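Local structure of VP5 (Halorubrum pleomorphic virus 6, 6QGL) at residues G18-G23 / T440-G445; K121-T126 / F181-F186. The protein is an envelope protein that probably mediates fusion between the viral membrane and that of its haloarchaeal host. All blocks are in the same frame, centred on the assembly; numbering follows the deposited sequence.

Interaction 1 (G18-G23 / T440-G445); sequences GGIGVG and TLQLKG
I20 lays its side chain across the outer edge of strand 438-443 and meets Q442. Its CG1 branch carries the contact. CG1 stands beside the backbone N and anti to the carbonyl carbon (chi1 -64°). The chain then runs on extended to CD1. That methyl packs against Q442 N and Q442 CB. I20 CD1 also comes within 3.7 Å of L441 C. The base of the side chain lies beside the T440 carbonyl, with I20 CB 3.6 Å from T440 O. The Q442 chain crosses that of I20 at about a right angle and meets it through CB. Beside this packing, I20 N gives a weak hydrogen bond to T440 O (3.3 Å, N-H...O angle 164°).

Strand 438-443 is the last strand on its side of a six-stranded antiparallel sheet. L441 makes a backbone hydrogen bond with F349 of the neighbouring strand 347-352, whereas Q442 makes one with V17 on the other side. The segment 18-23 therefore follows a sheet edge. It lies within a predicted transmembrane helix, residues 4-26, but forms no regular helix or strand here. On its far side, G21 has a backbone hydrogen bond with S63 of helix 43-66, and G19 O has a weak hydrogen bond with S63 OG.

L441 reaches the other segment by doubling back. Its CB leaves the backbone away from 18-23, but one terminal methyl returns to the glycine backbone. L441 CD2 packs against G18 CA and is 3.9 Å from G18 N. G18 offers only main chain to this methyl. T440 takes part mainly through its carbonyl. Its side chain packs on T350, A290 and L294, and comes no closer than 4.7 Å to 18-23.

Interaction 2 (K121-T126 / F181-F186); sequences KSWNET and FTLLTF
N124 and W123 of the long helix 97-140 bond directly to the backbone of strand 180-189, which belongs to a four-stranded antiparallel sheet. Helix and strand run at 42° to each other here, their axes 7.8 Å apart. Within the sheet, F181, L183 and T185 make backbone hydrogen bonds with strand 166-174; F186 makes one with Y204.

The N124 amide bridges two peptide groups on either side of L183. Its OD1 accepts from L184 N at 2.8 Å, with the donor tilted from the carbonyl plane of the amide. Its ND2 donates to T182 O at 3.0 Å and lies in the plane of that carbonyl. This is the bonding a parallel strand would offer. Both ends of the amide are thus engaged, which fixes its rotation. The F181 ring lies almost parallel to the amide plane, with F181 CE2 3.7 Å from N124 ND2. K121 CG meets the edge of the same ring.

The third peptide group, L184 C=O, is taken by W123. CG of W123 is anti to the backbone N (chi1 163°), which carries the indole towards the strand. L183 CD1 lies 3.8 Å from W123 CD1, and W232 meets the indole edge-to-face. Within the helix, S122 O accepts from both T126 N and T126 OG1, from opposite faces of its plane; N61 also bonds T126 OG1. W123 NE1 reaches L184 O at 2.8 Å, with the oxygen in the indole plane.

Interaction 2 is nested along the chain inside the loop closed by interaction 1. Their centres are 23 Å apart, and their nearest atoms are about 9 Å apart, so they do not touch. Helix 43-66 lies next to both. Its S63 bonds to the glycine-rich segment 18-23, while M65, R57 and N61 meet the segment 121-126 of helix 97-140. The N-terminal chain is a second connection: a few residues beyond G23, F29 and V31 pass K121. Interaction 1 joins this N-terminal chain to the six-stranded sheet, and interaction 2 joins the long helix to the four-stranded sheet.

Interaction 1 (G18-G23 / T440-G445)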
loop_
_atom_site.group_PDB
_atom_site.type_symbol
_atom_site.label_atom_id
_atom_site.label_comp_id
_atom_site.label_asym_id
_atom_site.label_seq_id
_atom_site.Cartn_x
_atom_site.Cartn_y
_atom_site.Cartn_z
ATOM N N GLY A 18 -1.311 5.373 -3.518
ATOM C CA GLY A 18 -2.596 5.465 -2.836
ATOM C C GLY A 18 -3.196 4.167 -2.353
ATOM O O GLY A 18 -2.714 3.088 -2.703
ATOM N N GLY A 19 -4.257 4.293 -1.552
ATOM C CA GLY A 19 -5.007 3.179 -0.978
ATOM C C GLY A 19 -4.165 2.229 -0.152
ATOM O O GLY A 19 -4.324 1.009 -0.261
ATOM N N ILE A 20 -3.252 2.793 0.664
ATOM C CA ILE A 20 -2.327 2.047 1.518
ATOM C C ILE A 20 -3.068 1.288 2.613
ATOM O O ILE A 20 -3.809 1.896 3.384
ATOM C CB ILE A 20 -1.198 2.960 2.077
ATOM C CG1 ILE A 20 -0.314 3.510 0.942
ATOM C CG2 ILE A 20 -0.347 2.234 3.136
ATOM C CD1 ILE A 20 0.575 4.564 1.362
ATOM N N GLY A 21 -2.860 -0.028 2.648
ATOM C CA GLY A 21 -3.450 -0.922 3.637
ATOM C C GLY A 21 -2.365 -1.575 4.462
ATOM O O GLY A 21 -1.640 -2.434 3.961
ATOM N N VAL A 22 -2.222 -1.142 5.714
ATOM C CA VAL A 22 -1.204 -1.655 6.635
ATOM C C VAL A 22 -1.841 -2.636 7.639
ATOM O O VAL A 22 -1.142 -3.216 8.469
ATOM C CB VAL A 22 -0.462 -0.487 7.337
ATOM C CG1 VAL A 22 0.535 -1.001 8.352
ATOM C CG2 VAL A 22 0.237 0.413 6.328
ATOM N N GLY A 23 -3.151 -2.836 7.527
ATOM C CA GLY A 23 -3.903 -3.725 8.407
ATOM C C GLY A 23 -3.422 -5.162 8.459
ATOM O O GLY A 23 -3.682 -5.863 9.440
ATOM N N THR A 440 -5.231 7.194 2.648
ATOM C CA THR A 440 -3.847 7.354 3.093
ATOM C C THR A 440 -2.918 7.108 1.906
ATOM O O THR A 440 -2.894 6.005 1.356
ATOM C CB THR A 440 -3.563 6.453 4.307
ATOM O OG1 THR A 440 -4.515 6.738 5.338
ATOM C CG2 THR A 440 -2.133 6.599 4.843
ATOM N N LEU A 441 -2.177 8.154 1.505
ATOM C CA LEU A 441 -1.229 8.138 0.388
ATOM C C LEU A 441 0.216 8.175 0.887
ATOM O O LEU A 441 0.491 8.813 1.896
ATOM C CB LEU A 441 -1.434 9.370 -0.533
ATOM C CG LEU A 441 -2.788 9.625 -1.207
ATOM C CD1 LEU A 441 -2.827 11.001 -1.809
ATOM C CD2 LEU A 441 -3.087 8.609 -2.277
ATOM N N GLN A 442 1.147 7.555 0.142
ATOM C CA GLN A 442 2.579 7.617 0.440
ATOM C C GLN A 442 3.191 8.527 -0.617
ATOM O O GLN A 442 3.466 8.068 -1.728
ATOM C CB GLN A 442 3.247 6.228 0.430
ATOM C CG GLN A 442 4.703 6.255 0.896
ATOM C CD GLN A 442 5.389 4.917 0.807
ATOM O OE1 GLN A 442 4.907 3.903 1.318
ATOM N NE2 GLN A 442 6.553 4.895 0.182
ATOM N N LEU A 443 3.359 9.824 -0.284
ATOM C CA LEU A 443 3.896 10.855 -1.179
ATOM C C LEU A 443 5.259 10.475 -1.731
ATOM O O LEU A 443 6.183 10.235 -0.957
ATOM C CB LEU A 443 3.921 12.244 -0.509
ATOM C CG LEU A 443 2.655 12.693 0.242
ATOM C CD1 LEU A 443 2.909 13.967 1.007
ATOM C CD2 LEU A 443 1.467 12.884 -0.694
ATOM N N LYS A 444 5.353 10.341 -3.066
ATOM C CA LYS A 444 6.581 9.947 -3.767
ATOM C C LYS A 444 7.194 11.100 -4.557
ATOM O O LYS A 444 8.416 11.157 -4.715
ATOM C CB LYS A 444 6.323 8.746 -4.693
ATOM C CG LYS A 444 5.932 7.457 -3.971
ATOM C CD LYS A 444 7.140 6.662 -3.482
ATOM C CE LYS A 444 6.770 5.239 -3.163
ATOM N NZ LYS A 444 7.931 4.468 -2.648
ATOM N N GLY A 445 6.339 11.990 -5.052
ATOM C CA GLY A 445 6.740 13.154 -5.828
ATOM C C GLY A 445 6.766 14.427 -5.013
ATOM O O GLY A 445 6.106 14.516 -3.971
#

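Interaction 2 (K121-T126 / F181-F186)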
loop_
_atom_site.group_PDB
_atom_site.type_symbol
_atom_site.label_atom_id
_atom_site.label_comp_id
_atom_site.label_asym_id
_atom_site.label_seq_id
_atom_site.Cartn_x
_atom_site.Cartn_y
_atom_site.Cartn_z
ATOM N N LYS A 121 -0.381 -15.087 1.451
ATOM C CA LYS A 121 -1.721 -15.180 0.866
ATOM C C LYS A 121 -1.851 -14.236 -0.328
ATOM O O LYS A 121 -2.400 -14.646 -1.351
ATOM C CB LYS A 121 -2.815 -14.888 1.907
ATOM C CG LYS A 121 -3.528 -16.138 2.415
ATOM C CD LYS A 121 -4.266 -15.919 3.735
ATOM C CE LYS A 121 -5.581 -15.179 3.636
ATOM N NZ LYS A 121 -6.051 -14.730 4.974
ATOM N N SER A 122 -1.319 -12.993 -0.214
ATOM C CA SER A 122 -1.367 -12.000 -1.293
ATOM C C SER A 122 -0.475 -12.384 -2.478
ATOM O O SER A 122 -0.834 -12.081 -3.619
ATOM C CB SER A 122 -1.062 -10.594 -0.782
ATOM O OG SER A 122 0.326 -10.354 -0.630
ATOM N N TRP A 123 0.661 -13.078 -2.216
ATOM C CA TRP A 123 1.555 -13.580 -3.266
ATOM C C TRP A 123 0.808 -14.670 -4.029
ATOM O O TRP A 123 0.748 -14.623 -5.256
ATOM C CB TRP A 123 2.870 -14.139 -2.681
ATOM C CG TRP A 123 3.627 -15.023 -3.635
ATOM C CD1 TRP A 123 3.616 -16.388 -3.672
ATOM C CD2 TRP A 123 4.434 -14.598 -4.740
ATOM N NE1 TRP A 123 4.385 -16.839 -4.719
ATOM C CE2 TRP A 123 4.920 -15.764 -5.377
ATOM C CE3 TRP A 123 4.824 -13.341 -5.235
ATOM C CZ2 TRP A 123 5.758 -15.711 -6.496
ATOM C CZ3 TRP A 123 5.661 -13.293 -6.338
ATOM C CH2 TRP A 123 6.108 -14.466 -6.963
ATOM N N ASN A 124 0.216 -15.631 -3.288
ATOM C CA ASN A 124 -0.562 -16.743 -3.828
ATOM C C ASN A 124 -1.671 -16.267 -4.743
ATOM O O ASN A 124 -1.836 -16.837 -5.821
ATOM C CB ASN A 124 -1.120 -17.612 -2.702
ATOM C CG ASN A 124 -0.083 -18.501 -2.044
ATOM O OD1 ASN A 124 1.094 -18.558 -2.435
ATOM N ND2 ASN A 124 -0.506 -19.232 -1.031
ATOM N N GLU A 125 -2.392 -15.196 -4.350
ATOM C CA GLU A 125 -3.462 -14.621 -5.167
ATOM C C GLU A 125 -2.921 -13.995 -6.461
ATOM O O GLU A 125 -3.527 -14.184 -7.516
ATOM C CB GLU A 125 -4.304 -13.616 -4.362
ATOM C CG GLU A 125 -5.624 -13.238 -5.021
ATOM C CD GLU A 125 -6.517 -14.380 -5.474
ATOM O OE1 GLU A 125 -6.786 -15.292 -4.657
ATOM O OE2 GLU A 125 -6.948 -14.360 -6.650
ATOM N N THR A 126 -1.774 -13.279 -6.381
ATOM C CA THR A 126 -1.123 -12.639 -7.535
ATOM C C THR A 126 -0.785 -13.708 -8.583
ATOM O O THR A 126 -1.105 -13.567 -9.765
ATOM C CB THR A 126 0.156 -11.890 -7.075
ATOM O OG1 THR A 126 -0.161 -10.984 -6.016
ATOM C CG2 THR A 126 0.848 -11.144 -8.211
ATOM N N PHE A 181 1.642 -23.975 6.129
ATOM C CA PHE A 181 0.988 -23.119 5.143
ATOM C C PHE A 181 1.501 -23.465 3.753
ATOM O O PHE A 181 2.706 -23.657 3.567
ATOM C CB PHE A 181 1.207 -21.625 5.450
ATOM C CG PHE A 181 0.491 -20.680 4.511
ATOM C CD1 PHE A 181 -0.854 -20.379 4.693
ATOM C CD2 PHE A 181 1.160 -20.093 3.444
ATOM C CE1 PHE A 181 -1.520 -19.522 3.811
ATOM C CE2 PHE A 181 0.489 -19.248 2.558
ATOM C CZ PHE A 181 -0.842 -18.956 2.756
ATOM N N THR A 182 0.587 -23.541 2.778
ATOM C CA THR A 182 0.948 -23.834 1.398
ATOM C C THR A 182 1.241 -22.538 0.645
ATOM O O THR A 182 0.321 -21.784 0.308
ATOM C CB THR A 182 -0.096 -24.737 0.714
ATOM O OG1 THR A 182 -0.230 -25.953 1.449
ATOM C CG2 THR A 182 0.271 -25.066 -0.722
ATOM N N LEU A 183 2.533 -22.281 0.407
ATOM C CA LEU A 183 3.019 -21.149 -0.375
ATOM C C LEU A 183 3.149 -21.656 -1.810
ATOM O O LEU A 183 3.638 -22.769 -2.027
ATOM C CB LEU A 183 4.381 -20.660 0.164
ATOM C CG LEU A 183 5.154 -19.610 -0.656
ATOM C CD1 LEU A 183 4.533 -18.227 -0.530
ATOM C CD2 LEU A 183 6.604 -19.564 -0.242
ATOM N N LEU A 184 2.675 -20.870 -2.781
ATOM C CA LEU A 184 2.759 -21.283 -4.177
ATOM C C LEU A 184 4.056 -20.797 -4.793
ATOM O O LEU A 184 4.339 -19.599 -4.779
ATOM C CB LEU A 184 1.540 -20.816 -4.997
ATOM C CG LEU A 184 0.156 -21.316 -4.554
ATOM C CD1 LEU A 184 -0.937 -20.627 -5.331
ATOM C CD2 LEU A 184 0.024 -22.828 -4.694
ATOM N N THR A 185 4.872 -21.734 -5.279
ATOM C CA THR A 185 6.119 -21.424 -5.958
ATOM C C THR A 185 5.784 -21.326 -7.434
ATOM O O THR A 185 5.256 -22.277 -8.021
ATOM C CB THR A 185 7.207 -22.445 -5.616
ATOM O OG1 THR A 185 7.514 -22.304 -4.234
ATOM C CG2 THR A 185 8.481 -22.246 -6.433
ATOM N N PHE A 186 6.047 -20.156 -8.017
ATOM C CA PHE A 186 5.763 -19.908 -9.418
ATOM C C PHE A 186 6.876 -20.414 -10.324
ATOM O O PHE A 186 7.986 -19.885 -10.288
ATOM C CB PHE A 186 5.482 -18.414 -9.666
ATOM C CG PHE A 186 5.201 -18.109 -11.115
ATOM C CD1 PHE A 186 3.942 -18.339 -11.661
ATOM C CD2 PHE A 186 6.203 -17.630 -11.948
ATOM C CE1 PHE A 186 3.692 -18.090 -13.011
ATOM C CE2 PHE A 186 5.954 -17.396 -13.297
ATOM C CZ PHE A 186 4.699 -17.620 -13.820
#